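Long-range contacts in hydroquinone dioxygenase large subunit (Pseudomonas sp., PDB 4ZXA), which forms, together with a small subunit, an iron(II)-dependent dioxygenase of the cupin type that probably cleaves the ring of hydroquinone at its 1,2 bond: residues E[34-39]-E[49-54]; E[45-50]-E[58-63]; E[262-267]-E[311-316]; E[268-273]-E[286-291]. One frame throughout, in Å; residues are numbered along the deposited sequence.

Interaction 1: E[34-39]-E[49-54]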
loop_
_atom_site.group_PDB
_atom_site.type_symbol
_atom_site.label_atom_id
_atom_site.label_comp_id
_atom_site.label_asym_id
_atom_site.label_seq_id
_atom_site.Cartn_x
_atom_site.Cartn_y
_atom_site.Cartn_z
ATOM N N LEU E 34 -21.092 7.502 11.253
ATOM C CA LEU E 34 -20.536 8.604 12.017
ATOM C C LEU E 34 -20.896 9.837 11.234
ATOM O O LEU E 34 -20.360 10.063 10.154
ATOM C CB LEU E 34 -19.020 8.456 12.144
ATOM C CG LEU E 34 -18.267 9.501 12.965
ATOM C CD1 LEU E 34 -18.892 9.644 14.345
ATOM C CD2 LEU E 34 -16.795 9.124 13.083
ATOM N N GLY E 35 -21.833 10.622 11.760
ATOM C CA GLY E 35 -22.396 11.723 11.004
ATOM C C GLY E 35 -22.733 11.186 9.634
ATOM O O GLY E 35 -23.430 10.188 9.509
ATOM N N ALA E 36 -22.210 11.818 8.598
ATOM C CA ALA E 36 -22.594 11.451 7.245
ATOM C C ALA E 36 -21.712 10.367 6.646
ATOM O O ALA E 36 -21.908 9.995 5.485
ATOM C CB ALA E 36 -22.618 12.687 6.338
ATOM N N PHE E 37 -20.747 9.872 7.424
ATOM C CA PHE E 37 -19.836 8.828 6.949
ATOM C C PHE E 37 -20.411 7.447 7.222
ATOM O O PHE E 37 -20.999 7.208 8.265
ATOM C CB PHE E 37 -18.458 8.913 7.642
ATOM C CG PHE E 37 -17.603 10.050 7.182
ATOM C CD1 PHE E 37 -16.914 9.976 5.995
ATOM C CD2 PHE E 37 -17.474 11.192 7.947
ATOM C CE1 PHE E 37 -16.117 11.025 5.567
ATOM C CE2 PHE E 37 -16.687 12.237 7.522
ATOM C CZ PHE E 37 -16.008 12.149 6.328
ATOM N N GLU E 38 -20.197 6.526 6.299
ATOM C CA GLU E 38 -20.493 5.133 6.560
ATOM C C GLU E 38 -19.222 4.315 6.470
ATOM O O GLU E 38 -18.535 4.318 5.444
ATOM C CB GLU E 38 -21.502 4.591 5.557
ATOM C CG GLU E 38 -22.633 3.836 6.209
ATOM C CD GLU E 38 -22.926 2.515 5.538
ATOM O OE1 GLU E 38 -22.039 1.988 4.823
ATOM O OE2 GLU E 38 -24.053 2.003 5.730
ATOM N N LEU E 39 -18.916 3.612 7.552
ATOM C CA LEU E 39 -17.757 2.741 7.588
ATOM C C LEU E 39 -18.142 1.251 7.634
ATOM O O LEU E 39 -18.806 0.801 8.579
ATOM C CB LEU E 39 -16.878 3.106 8.786
ATOM C CG LEU E 39 -16.450 4.572 8.767
ATOM C CD1 LEU E 39 -17.396 5.428 9.584
ATOM C CD2 LEU E 39 -15.017 4.702 9.279
ATOM N N THR E 49 -17.842 5.624 2.915
ATOM C CA THR E 49 -18.689 6.403 2.022
ATOM C C THR E 49 -19.007 7.766 2.623
ATOM O O THR E 49 -18.928 7.949 3.836
ATOM C CB THR E 49 -20.009 5.676 1.658
ATOM O OG1 THR E 49 -20.815 5.504 2.829
ATOM C CG2 THR E 49 -19.727 4.327 1.028
ATOM N N TRP E 50 -19.361 8.719 1.766
ATOM C CA TRP E 50 -19.646 10.079 2.196
ATOM C C TRP E 50 -20.349 10.827 1.069
ATOM O O TRP E 50 -20.139 10.529 -0.107
ATOM C CB TRP E 50 -18.351 10.810 2.577
ATOM C CG TRP E 50 -17.456 11.089 1.405
ATOM C CD1 TRP E 50 -17.508 12.174 0.577
ATOM C CD2 TRP E 50 -16.381 10.269 0.919
ATOM N NE1 TRP E 50 -16.527 12.089 -0.385
ATOM C CE2 TRP E 50 -15.823 10.929 -0.199
ATOM C CE3 TRP E 50 -15.828 9.045 1.328
ATOM C CZ2 TRP E 50 -14.748 10.405 -0.920
ATOM C CZ3 TRP E 50 -14.753 8.523 0.608
ATOM C CH2 TRP E 50 -14.225 9.203 -0.500
ATOM N N PRO E 51 -21.194 11.804 1.427
ATOM C CA PRO E 51 -21.920 12.616 0.443
ATOM C C PRO E 51 -21.023 13.656 -0.222
ATOM O O PRO E 51 -20.202 14.275 0.464
ATOM C CB PRO E 51 -22.964 13.333 1.299
ATOM C CG PRO E 51 -22.338 13.402 2.659
ATOM C CD PRO E 51 -21.602 12.112 2.809
ATOM N N ALA E 52 -21.181 13.838 -1.532
ATOM C CA ALA E 52 -20.484 14.896 -2.259
ATOM C C ALA E 52 -21.135 15.191 -3.622
ATOM O O ALA E 52 -21.173 14.335 -4.511
ATOM C CB ALA E 52 -18.995 14.550 -2.424
ATOM N N LYS E 53 -21.651 16.406 -3.780
ATOM C CA LYS E 53 -22.354 16.797 -5.005
ATOM C C LYS E 53 -23.510 15.851 -5.352
ATOM O O LYS E 53 -23.634 15.390 -6.489
ATOM C CB LYS E 53 -21.383 16.918 -6.190
ATOM C CG LYS E 53 -20.218 17.857 -5.932
ATOM C CD LYS E 53 -19.542 18.313 -7.223
ATOM C CE LYS E 53 -19.581 17.235 -8.303
ATOM N NZ LYS E 53 -18.678 17.548 -9.459
ATOM N N GLY E 54 -24.360 15.565 -4.373
ATOM C CA GLY E 54 -25.569 14.802 -4.641
ATOM C C GLY E 54 -25.393 13.296 -4.750
ATOM O O GLY E 54 -26.371 12.542 -4.776
HETATM O O HOH W 1 -22.580 8.012 3.214
#
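Phe37 leans on the base of Trp50 in the antiparallel beta hairpin formed by strands 37-41 and 45-52, within the N-terminal region of the subunit. Followed outward, Phe37 CB lies 4.0 Å from Thr49 O, and CG runs on past the same oxygen. Phe37 CD1 comes in closer, 3.6 Å from Thr49 O, and Phe37 CE1 then reaches Trp50 CB at 3.7 Å. With CG anti to its own carbonyl carbon (chi1 -74°), the ring is placed so that this CD1-CE1 side meets the partner strand, while the whole ring forms an edge-to-face pair with Tyr116. The Trp50 indole leads away from the pair, its NE1 bonded to Val114 O. In the backbone, Glu38 and Thr49 form an antiparallel hydrogen-bonded pair, Glu38 N to Thr49 O at 3.1 Å and Thr49 N to Glu38 O at 2.9 Å. The Glu38 N donor lies above the Thr49 carbonyl plane, and Phe37 CA also makes a CA-H contact with Thr49 O. At the type II' turn of residues 34-37 a water joins Ala36 O to Thr49 OG1. Next to it the Pro51 ring closes the contact, with Pro51 CD 3.7 Å from Ala36 CB.

Interaction 2: E[45-50]-E[58-63]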
loop_
_atom_site.group_PDB
_atom_site.type_symbol
_atom_site.label_atom_id
_atom_site.label_comp_id
_atom_site.label_asym_id
_atom_site.label_seq_id
_atom_site.Cartn_x
_atom_site.Cartn_y
_atom_site.Cartn_z
ATOM N N PHE E 45 -11.268 -5.291 2.378
ATOM C CA PHE E 45 -11.207 -3.834 2.446
ATOM C C PHE E 45 -12.088 -3.184 3.502
ATOM O O PHE E 45 -13.228 -3.589 3.729
ATOM C CB PHE E 45 -11.549 -3.215 1.092
ATOM C CG PHE E 45 -10.908 -3.907 -0.075
ATOM C CD1 PHE E 45 -9.548 -3.778 -0.316
ATOM C CD2 PHE E 45 -11.668 -4.680 -0.944
ATOM C CE1 PHE E 45 -8.945 -4.418 -1.390
ATOM C CE2 PHE E 45 -11.074 -5.318 -2.029
ATOM C CZ PHE E 45 -9.711 -5.191 -2.252
ATOM N N ALA E 46 -11.546 -2.150 4.134
ATOM C CA ALA E 46 -12.379 -1.155 4.786
ATOM C C ALA E 46 -12.949 -0.266 3.687
ATOM O O ALA E 46 -12.274 0.032 2.694
ATOM C CB ALA E 46 -11.564 -0.327 5.767
ATOM N N ARG E 47 -14.192 0.154 3.858
ATOM C CA ARG E 47 -14.829 0.995 2.872
ATOM C C ARG E 47 -15.489 2.183 3.537
ATOM O O ARG E 47 -16.238 2.022 4.491
ATOM C CB ARG E 47 -15.863 0.193 2.102
ATOM C CG ARG E 47 -16.688 1.046 1.149
ATOM C CD ARG E 47 -17.761 0.215 0.512
ATOM N NE ARG E 47 -18.506 0.969 -0.474
ATOM C CZ ARG E 47 -19.768 0.707 -0.795
ATOM N NH1 ARG E 47 -20.403 -0.288 -0.187
ATOM N NH2 ARG E 47 -20.393 1.443 -1.708
ATOM N N ILE E 48 -15.213 3.375 3.019
ATOM C CA ILE E 48 -15.750 4.604 3.581
ATOM C C ILE E 48 -16.614 5.269 2.547
ATOM O O ILE E 48 -16.168 5.470 1.428
ATOM C CB ILE E 48 -14.624 5.597 3.946
ATOM C CG1 ILE E 48 -13.586 4.915 4.831
ATOM C CG2 ILE E 48 -15.194 6.842 4.647
ATOM C CD1 ILE E 48 -14.193 4.417 6.111
ATOM N N THR E 49 -17.842 5.624 2.915
ATOM C CA THR E 49 -18.689 6.403 2.022
ATOM C C THR E 49 -19.007 7.766 2.623
ATOM O O THR E 49 -18.928 7.949 3.836
ATOM C CB THR E 49 -20.009 5.676 1.658
ATOM O OG1 THR E 49 -20.815 5.504 2.829
ATOM C CG2 THR E 49 -19.727 4.327 1.028
ATOM N N TRP E 50 -19.361 8.719 1.766
ATOM C CA TRP E 50 -19.646 10.079 2.196
ATOM C C TRP E 50 -20.349 10.827 1.069
ATOM O O TRP E 50 -20.139 10.529 -0.107
ATOM C CB TRP E 50 -18.351 10.810 2.577
ATOM C CG TRP E 50 -17.456 11.089 1.405
ATOM C CD1 TRP E 50 -17.508 12.174 0.577
ATOM C CD2 TRP E 50 -16.381 10.269 0.919
ATOM N NE1 TRP E 50 -16.527 12.089 -0.385
ATOM C CE2 TRP E 50 -15.823 10.929 -0.199
ATOM C CE3 TRP E 50 -15.828 9.045 1.328
ATOM C CZ2 TRP E 50 -14.748 10.405 -0.920
ATOM C CZ3 TRP E 50 -14.753 8.523 0.608
ATOM C CH2 TRP E 50 -14.225 9.203 -0.500
ATOM N N SER E 58 -17.323 6.706 -2.566
ATOM C CA SER E 58 -16.719 5.596 -1.839
ATOM C C SER E 58 -15.214 5.530 -1.993
ATOM O O SER E 58 -14.637 6.097 -2.923
ATOM C CB SER E 58 -17.324 4.264 -2.278
ATOM O OG SER E 58 -18.730 4.327 -2.218
ATOM N N HIS E 59 -14.588 4.804 -1.077
ATOM C CA HIS E 59 -13.159 4.589 -1.137
ATOM C C HIS E 59 -12.745 3.328 -0.367
ATOM O O HIS E 59 -13.201 3.081 0.752
ATOM C CB HIS E 59 -12.430 5.828 -0.630
ATOM C CG HIS E 59 -10.945 5.687 -0.628
ATOM N ND1 HIS E 59 -10.196 5.712 -1.782
ATOM C CD2 HIS E 59 -10.067 5.511 0.389
ATOM C CE1 HIS E 59 -8.921 5.568 -1.481
ATOM N NE2 HIS E 59 -8.814 5.448 -0.170
ATOM N N LEU E 60 -11.893 2.521 -0.982
ATOM C CA LEU E 60 -11.451 1.289 -0.357
ATOM C C LEU E 60 -10.044 1.437 0.209
ATOM O O LEU E 60 -9.175 2.064 -0.399
ATOM C CB LEU E 60 -11.474 0.131 -1.358
ATOM C CG LEU E 60 -12.724 -0.729 -1.576
ATOM C CD1 LEU E 60 -13.942 -0.220 -0.807
ATOM C CD2 LEU E 60 -13.012 -0.846 -3.065
ATOM N N ILE E 61 -9.837 0.854 1.383
ATOM C CA ILE E 61 -8.517 0.721 1.959
ATOM C C ILE E 61 -8.357 -0.713 2.465
ATOM O O ILE E 61 -9.210 -1.207 3.200
ATOM C CB ILE E 61 -8.314 1.713 3.116
ATOM C CG1 ILE E 61 -8.583 3.141 2.640
ATOM C CG2 ILE E 61 -6.928 1.582 3.697
ATOM C CD1 ILE E 61 -8.615 4.158 3.765
ATOM N N PRO E 62 -7.273 -1.389 2.059
ATOM C CA PRO E 62 -6.968 -2.751 2.536
ATOM C C PRO E 62 -7.079 -2.814 4.063
ATOM O O PRO E 62 -6.565 -1.924 4.741
ATOM C CB PRO E 62 -5.509 -2.951 2.122
ATOM C CG PRO E 62 -5.336 -2.031 0.932
ATOM C CD PRO E 62 -6.198 -0.829 1.223
ATOM N N ALA E 63 -7.726 -3.857 4.579
ATOM C CA ALA E 63 -8.141 -3.920 5.977
ATOM C C ALA E 63 -6.986 -3.852 6.958
ATOM O O ALA E 63 -7.123 -3.273 8.040
ATOM C CB ALA E 63 -8.975 -5.179 6.228
#
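Phe45 and Leu60 meet at one end of the antiparallel beta hairpin of strands 45-52 and 55-62, Phe45 CB lying 3.8 Å from Leu60 CG. The edge of the phenyl ring turns to the strand end, where Phe45 CD1 is 4.0 Å from Pro62 CA. An alanine in place of Phe45 would probably leave a gap between Leu60, Pro62 and Thr308 of the second subunit, because everything beyond CB that packs there is gone. On the face that carries Leu60, the extended Arg47 chain, CG anti to the backbone N (chi1 174°), passes Leu60 CD1, which touches Arg47 CB at 3.5 Å. Arg47 NH2 donates a weak hydrogen bond to Ser58 OG, 3.4 Å away, which lies at the edge of the guanidinium. At the far end His59 CB sits at the edge of the Trp50 indole, 3.8 Å from Trp50 CZ3. Backbone bonds fix this register: Ile61 N gives a straight bond to Ala46 O, and Ile48 N bonds to His59 O. Further out, helix 63-75 brings Phe66 against Ala46, Ile48 and Ile61 on the other face, and the His59 ring is held by its own bond, NE2 to Asp86 OD2.

Interaction 3: E[262-267]-E[311-316]. With CD (cadmium ion), chain I; H8N (4-hydroxybenzonitrile), chain J.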
loop_
_atom_site.group_PDB
_atom_site.type_symbol
_atom_site.label_atom_id
_atom_site.label_comp_id
_atom_site.label_asym_id
_atom_site.label_seq_id
_atom_site.Cartn_x
_atom_site.Cartn_y
_atom_site.Cartn_z
ATOM N N GLU E 262 8.705 18.996 15.277
ATOM C CA GLU E 262 9.005 17.773 16.019
ATOM C C GLU E 262 10.499 17.516 16.011
ATOM O O GLU E 262 11.180 17.909 15.056
ATOM C CB GLU E 262 8.325 16.573 15.382
ATOM C CG GLU E 262 6.832 16.605 15.454
ATOM C CD GLU E 262 6.189 15.682 14.444
ATOM O OE1 GLU E 262 6.884 15.303 13.471
ATOM O OE2 GLU E 262 5.004 15.334 14.626
ATOM N N TRP E 263 10.999 16.847 17.055
ATOM C CA TRP E 263 12.400 16.437 17.106
ATOM C C TRP E 263 12.555 14.916 17.182
ATOM O O TRP E 263 11.939 14.247 18.015
ATOM C CB TRP E 263 13.129 17.110 18.267
ATOM C CG TRP E 263 13.273 18.595 18.096
ATOM C CD1 TRP E 263 12.344 19.551 18.405
ATOM C CD2 TRP E 263 14.415 19.301 17.584
ATOM N NE1 TRP E 263 12.838 20.810 18.117
ATOM C CE2 TRP E 263 14.104 20.680 17.611
ATOM C CE3 TRP E 263 15.675 18.909 17.121
ATOM C CZ2 TRP E 263 15.004 21.654 17.183
ATOM C CZ3 TRP E 263 16.556 19.872 16.694
ATOM C CH2 TRP E 263 16.223 21.229 16.732
ATOM N N PHE E 264 13.378 14.379 16.288
ATOM C CA PHE E 264 13.690 12.959 16.260
ATOM C C PHE E 264 15.181 12.750 16.595
ATOM O O PHE E 264 16.046 13.365 15.969
ATOM C CB PHE E 264 13.409 12.395 14.862
ATOM C CG PHE E 264 11.951 12.370 14.470
ATOM C CD1 PHE E 264 10.946 12.518 15.412
ATOM C CD2 PHE E 264 11.584 12.164 13.144
ATOM C CE1 PHE E 264 9.597 12.485 15.041
ATOM C CE2 PHE E 264 10.236 12.123 12.765
ATOM C CZ PHE E 264 9.243 12.286 13.721
ATOM N N ILE E 265 15.486 11.915 17.590
ATOM C CA ILE E 265 16.866 11.462 17.828
ATOM C C ILE E 265 16.955 9.962 17.600
ATOM O O ILE E 265 16.419 9.181 18.398
ATOM C CB ILE E 265 17.305 11.651 19.268
ATOM C CG1 ILE E 265 16.867 13.014 19.817
ATOM C CG2 ILE E 265 18.815 11.435 19.382
ATOM C CD1 ILE E 265 17.819 14.125 19.559
ATOM N N GLN E 266 17.624 9.550 16.527
ATOM C CA GLN E 266 17.684 8.131 16.181
ATOM C C GLN E 266 18.697 7.396 17.076
ATOM O O GLN E 266 19.890 7.707 17.066
ATOM C CB GLN E 266 17.995 7.952 14.686
ATOM C CG GLN E 266 17.881 6.524 14.169
ATOM C CD GLN E 266 16.448 6.030 14.158
ATOM O OE1 GLN E 266 15.529 6.802 13.900
ATOM N NE2 GLN E 266 16.245 4.744 14.446
ATOM N N MET E 267 18.230 6.425 17.857
ATOM C CA MET E 267 19.107 5.818 18.860
ATOM C C MET E 267 19.786 4.534 18.394
ATOM O O MET E 267 20.935 4.270 18.759
ATOM C CB MET E 267 18.378 5.611 20.195
ATOM C CG MET E 267 18.132 6.904 20.937
ATOM S SD MET E 267 17.396 6.688 22.569
ATOM C CE MET E 267 16.013 5.626 22.187
ATOM N N SER E 311 13.892 -0.550 15.115
ATOM C CA SER E 311 14.900 0.389 15.589
ATOM C C SER E 311 14.412 1.262 16.748
ATOM O O SER E 311 13.214 1.472 16.929
ATOM C CB SER E 311 15.360 1.292 14.447
ATOM O OG SER E 311 14.271 2.021 13.914
ATOM N N MET E 312 15.360 1.793 17.513
ATOM C CA MET E 312 15.012 2.590 18.670
ATOM C C MET E 312 15.023 4.047 18.278
ATOM O O MET E 312 16.063 4.579 17.878
ATOM C CB MET E 312 15.996 2.330 19.798
ATOM C CG MET E 312 16.113 0.859 20.158
ATOM S SD MET E 312 17.118 0.663 21.639
ATOM C CE MET E 312 16.892 -1.093 21.967
ATOM N N LEU E 313 13.861 4.686 18.355
ATOM C CA LEU E 313 13.743 6.097 17.999
ATOM C C LEU E 313 13.271 6.904 19.194
ATOM O O LEU E 313 12.315 6.539 19.876
ATOM C CB LEU E 313 12.776 6.308 16.826
ATOM C CG LEU E 313 12.379 7.768 16.534
ATOM C CD1 LEU E 313 13.574 8.584 16.056
ATOM C CD2 LEU E 313 11.287 7.840 15.502
ATOM N N MET E 314 13.947 8.010 19.453
ATOM C CA MET E 314 13.483 8.905 20.492
ATOM C C MET E 314 12.697 10.058 19.876
ATOM O O MET E 314 13.252 10.836 19.093
ATOM C CB MET E 314 14.657 9.443 21.299
ATOM C CG MET E 314 14.254 10.563 22.247
ATOM S SD MET E 314 13.294 9.944 23.632
ATOM C CE MET E 314 14.546 9.097 24.594
ATOM N N VAL E 315 11.409 10.153 20.216
ATOM C CA VAL E 315 10.585 11.299 19.823
ATOM C C VAL E 315 10.504 12.276 20.998
ATOM O O VAL E 315 10.050 11.928 22.094
ATOM C CB VAL E 315 9.152 10.885 19.383
ATOM C CG1 VAL E 315 8.360 12.115 18.919
ATOM C CG2 VAL E 315 9.200 9.821 18.287
ATOM N N TRP E 316 10.979 13.492 20.779
ATOM C CA TRP E 316 11.027 14.461 21.856
ATOM C C TRP E 316 9.861 15.455 21.712
ATOM O O TRP E 316 9.825 16.274 20.797
ATOM C CB TRP E 316 12.370 15.172 21.852
ATOM C CG TRP E 316 12.510 16.284 22.842
ATOM C CD1 TRP E 316 12.044 16.323 24.133
ATOM C CD2 TRP E 316 13.173 17.533 22.615
ATOM N NE1 TRP E 316 12.387 17.526 24.723
ATOM C CE2 TRP E 316 13.077 18.284 23.808
ATOM C CE3 TRP E 316 13.828 18.096 21.515
ATOM C CZ2 TRP E 316 13.616 19.559 23.928
ATOM C CZ3 TRP E 316 14.364 19.370 21.637
ATOM C CH2 TRP E 316 14.251 20.087 22.838
HETATM CD CD CD I . 4.996 14.304 12.368
HETATM N NAA H8N J . 4.959 12.183 13.349
HETATM C CAC H8N J . 5.205 11.184 13.849
HETATM C CAI H8N J . 5.568 9.890 14.497
HETATM C CAF H8N J . 6.892 9.471 14.435
HETATM C CAD H8N J . 7.270 8.268 15.024
HETATM C CAH H8N J . 6.295 7.519 15.664
HETATM O OAB H8N J . 6.653 6.328 16.236
HETATM C CAE H8N J . 4.970 7.935 15.727
HETATM C CAG H8N J . 4.604 9.136 15.140
#
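Phe264 lies opposite Val315, and Ile265 opposite Met314, where strands 262-266 and 310-318 run antiparallel in a sheet of the cupin fold; one face of that sheet lines the active-site pocket. Glu262, extended beyond CG, binds the cadmium ion with both oxygens, OE1 at 2.4 Å and OE2 at 2.5 Å. The nitrile NAA of 4-hydroxybenzonitrile binds the cadmium ion at 2.3 Å, alongside His256, Asn258 and His303; cadmium probably stands in for the native iron. Trp263 turns to the opposite face, where its CB touches the edge of the Trp316 indole at CE3, 3.5 Å away. Trp316 CZ3 lies over one face of the Trp263 ring, but the two planes are 54° apart, so the pair is oblique; Val55 of the small subunit packs on Trp263. Phe264 returns to the pocket face. Its CE1 meets Val315 CG1 near the ring plane, and Phe264 CZ comes 3.7 Å from CAF of the bound 4-hydroxybenzonitrile, whose CAD is approached by both Leu313 CD2 and Val315 CG2. Ile265 exchanges two backbone bonds with Met314, and their CB atoms touch. Gln266 bends at chi2 (69°), which brings Gln266 OE1 to 3.4 Å from Leu313 CD1. Its NE2 is bonded to Ser268 O. Met267, past the strand end, adds a separate backbone bond, Met267 N to Met312 O at 2.8 Å, and Met267 SD lies 4.1 Å from Met314 CB.

Interaction 4: E[268-273]-E[286-291]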
loop_
_atom_site.group_PDB
_atom_site.type_symbol
_atom_site.label_atom_id
_atom_site.label_comp_id
_atom_site.label_asym_id
_atom_site.label_seq_id
_atom_site.Cartn_x
_atom_site.Cartn_y
_atom_site.Cartn_z
ATOM N N SER E 268 19.081 3.741 17.590
ATOM C CA SER E 268 19.666 2.532 17.017
ATOM C C SER E 268 19.265 2.360 15.562
ATOM O O SER E 268 18.206 2.818 15.150
ATOM C CB SER E 268 19.240 1.293 17.799
ATOM O OG SER E 268 18.111 0.688 17.202
ATOM N N ASP E 269 20.127 1.707 14.791
ATOM C CA ASP E 269 19.825 1.349 13.417
ATOM C C ASP E 269 19.547 2.570 12.539
ATOM O O ASP E 269 20.274 3.565 12.628
ATOM C CB ASP E 269 18.693 0.324 13.392
ATOM C CG ASP E 269 19.069 -0.943 14.153
ATOM O OD1 ASP E 269 19.931 -1.696 13.642
ATOM O OD2 ASP E 269 18.545 -1.177 15.271
ATOM N N GLU E 270 18.524 2.493 11.689
ATOM C CA GLU E 270 18.203 3.610 10.810
ATOM C C GLU E 270 16.750 3.628 10.376
ATOM O O GLU E 270 16.108 2.585 10.285
ATOM C CB GLU E 270 19.127 3.643 9.580
ATOM C CG GLU E 270 18.930 2.497 8.578
ATOM C CD GLU E 270 19.769 2.655 7.299
ATOM O OE1 GLU E 270 20.657 3.534 7.251
ATOM O OE2 GLU E 270 19.544 1.893 6.330
ATOM N N ILE E 271 16.257 4.835 10.105
ATOM C CA ILE E 271 14.917 5.069 9.583
ATOM C C ILE E 271 14.989 6.037 8.399
ATOM O O ILE E 271 15.787 6.990 8.399
ATOM C CB ILE E 271 13.977 5.675 10.673
ATOM C CG1 ILE E 271 13.804 4.706 11.856
ATOM C CG2 ILE E 271 12.620 6.052 10.077
ATOM C CD1 ILE E 271 12.942 5.240 12.984
ATOM N N VAL E 272 14.159 5.805 7.386
ATOM C CA VAL E 272 14.084 6.748 6.276
ATOM C C VAL E 272 12.766 7.538 6.255
ATOM O O VAL E 272 11.664 6.965 6.297
ATOM C CB VAL E 272 14.294 6.059 4.920
ATOM C CG1 VAL E 272 14.071 7.061 3.771
ATOM C CG2 VAL E 272 15.668 5.457 4.853
ATOM N N TRP E 273 12.888 8.860 6.169
ATOM C CA TRP E 273 11.718 9.722 6.115
ATOM C C TRP E 273 11.499 10.387 4.752
ATOM O O TRP E 273 12.376 11.085 4.252
ATOM C CB TRP E 273 11.786 10.777 7.220
ATOM C CG TRP E 273 11.669 10.195 8.586
ATOM C CD1 TRP E 273 12.693 9.766 9.377
ATOM C CD2 TRP E 273 10.464 9.958 9.331
ATOM N NE1 TRP E 273 12.208 9.296 10.566
ATOM C CE2 TRP E 273 10.842 9.399 10.566
ATOM C CE3 TRP E 273 9.106 10.180 9.078
ATOM C CZ2 TRP E 273 9.909 9.048 11.546
ATOM C CZ3 TRP E 273 8.177 9.829 10.052
ATOM C CH2 TRP E 273 8.581 9.265 11.264
ATOM N N ARG E 286 14.419 13.797 1.430
ATOM C CA ARG E 286 14.446 12.400 1.825
ATOM C C ARG E 286 15.524 12.231 2.894
ATOM O O ARG E 286 16.715 12.305 2.605
ATOM C CB ARG E 286 14.715 11.495 0.620
ATOM C CG ARG E 286 14.497 10.022 0.910
ATOM C CD ARG E 286 14.796 9.164 -0.302
ATOM N NE ARG E 286 14.273 7.804 -0.167
ATOM C CZ ARG E 286 15.013 6.745 0.164
ATOM N NH1 ARG E 286 16.324 6.875 0.402
ATOM N NH2 ARG E 286 14.438 5.548 0.248
ATOM N N ILE E 287 15.103 12.032 4.136
ATOM C CA ILE E 287 16.032 12.009 5.259
ATOM C C ILE E 287 16.306 10.598 5.793
ATOM O O ILE E 287 15.392 9.889 6.197
ATOM C CB ILE E 287 15.533 12.904 6.412
ATOM C CG1 ILE E 287 15.270 14.323 5.913
ATOM C CG2 ILE E 287 16.530 12.928 7.571
ATOM C CD1 ILE E 287 15.019 15.291 7.043
ATOM N N THR E 288 17.579 10.206 5.793
ATOM C CA THR E 288 17.994 8.931 6.349
ATOM C C THR E 288 18.605 9.181 7.712
ATOM O O THR E 288 19.597 9.879 7.830
ATOM C CB THR E 288 19.035 8.250 5.466
ATOM O OG1 THR E 288 18.517 8.087 4.139
ATOM C CG2 THR E 288 19.411 6.892 6.040
ATOM N N MET E 289 18.003 8.633 8.755
ATOM C CA MET E 289 18.501 8.895 10.096
ATOM C C MET E 289 19.201 7.667 10.651
ATOM O O MET E 289 18.596 6.597 10.796
ATOM C CB MET E 289 17.380 9.379 11.028
ATOM C CG MET E 289 16.853 10.785 10.695
ATOM S SD MET E 289 15.835 11.568 11.986
ATOM C CE MET E 289 17.039 11.928 13.272
ATOM N N ARG E 290 20.485 7.832 10.942
ATOM C CA ARG E 290 21.316 6.764 11.467
ATOM C C ARG E 290 21.559 6.961 12.953
ATOM O O ARG E 290 21.270 8.023 13.508
ATOM C CB ARG E 290 22.647 6.721 10.713
ATOM C CG ARG E 290 22.483 6.644 9.204
ATOM C CD ARG E 290 23.775 6.263 8.502
ATOM N NE ARG E 290 23.487 5.868 7.128
ATOM C CZ ARG E 290 23.950 6.485 6.046
ATOM N NH1 ARG E 290 24.768 7.530 6.155
ATOM N NH2 ARG E 290 23.598 6.046 4.847
ATOM N N ALA E 291 22.097 5.933 13.592
ATOM C CA ALA E 291 22.309 5.956 15.034
ATOM C C ALA E 291 23.035 7.229 15.460
ATOM O O ALA E 291 24.121 7.546 14.943
ATOM C CB ALA E 291 23.083 4.710 15.478
HETATM O O HOH W 2 22.904 3.265 12.204
#
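Ile287 O is gripped from across the antiparallel beta hairpin of strands 270-277 and 283-290: Trp273 N donates to it at 2.7 Å, nearly straight at 175°, and Val272 CA adds a CA-H contact at 3.4 Å. One hydrogen-bonded pair further along, Ile271 and Met289 exchange two backbone bonds. The Trp273 indole, one wall of the 4-hydroxybenzonitrile pocket, projects beside Met289, whose SD stands 5.2 Å from the centroid of the five-membered ring in an oblique Met-aromatic contact. Phe264 and His303 meet the same indole. On the other face Val272 CG1, anti to the backbone N (chi1 175°), sits over the centre of the Arg286 guanidinium, 3.7 Å from Arg286 CZ. Swapping Arg286 for an alanine would probably strip that flat cover from the Val272 methyl and cost the packing on Ser58 of the second copy of this protein. Residues 286-288 also pair with a strand of the small subunit, which carries the sheet across the interface. Nearer the open end, Glu270 and Arg290 run side by side with their charged planes 22° apart, making a long salt bridge from Glu270 OE1 to Arg290 NE at 3.7 Å; Arg290 NH1 has a firmer partner in Lys22 O of the small subunit. Last, a water bridges the strands, giving a bond to Asp269 O at 2.7 Å and accepting one from Ala291 N.

In the fold
The four contacts form two groups on this chain. Interactions 1 and 2 share Thr49 and Trp50 on strand 45-52, which lies between strands 37-41 and 55-62 in one antiparallel sheet, and are tied further by Leu39 packing on Ile48. Interactions 3 and 4, with centres about 10 Å apart, belong to two sheets facing the active site: Glu262 binds the cadmium ion, Phe264 and Trp273 touch the phenol compound, and Ser268 OG probably bonds to Met312 N (3.0 Å). Within one chain the groups do not touch; their closest pair, interactions 2 and 4, is about 18 Å apart between nearest atoms. The assembly brings them together across the two copies of this protein, since Ser58 of interaction 2 packs on Arg286 of interaction 4 in the second subunit.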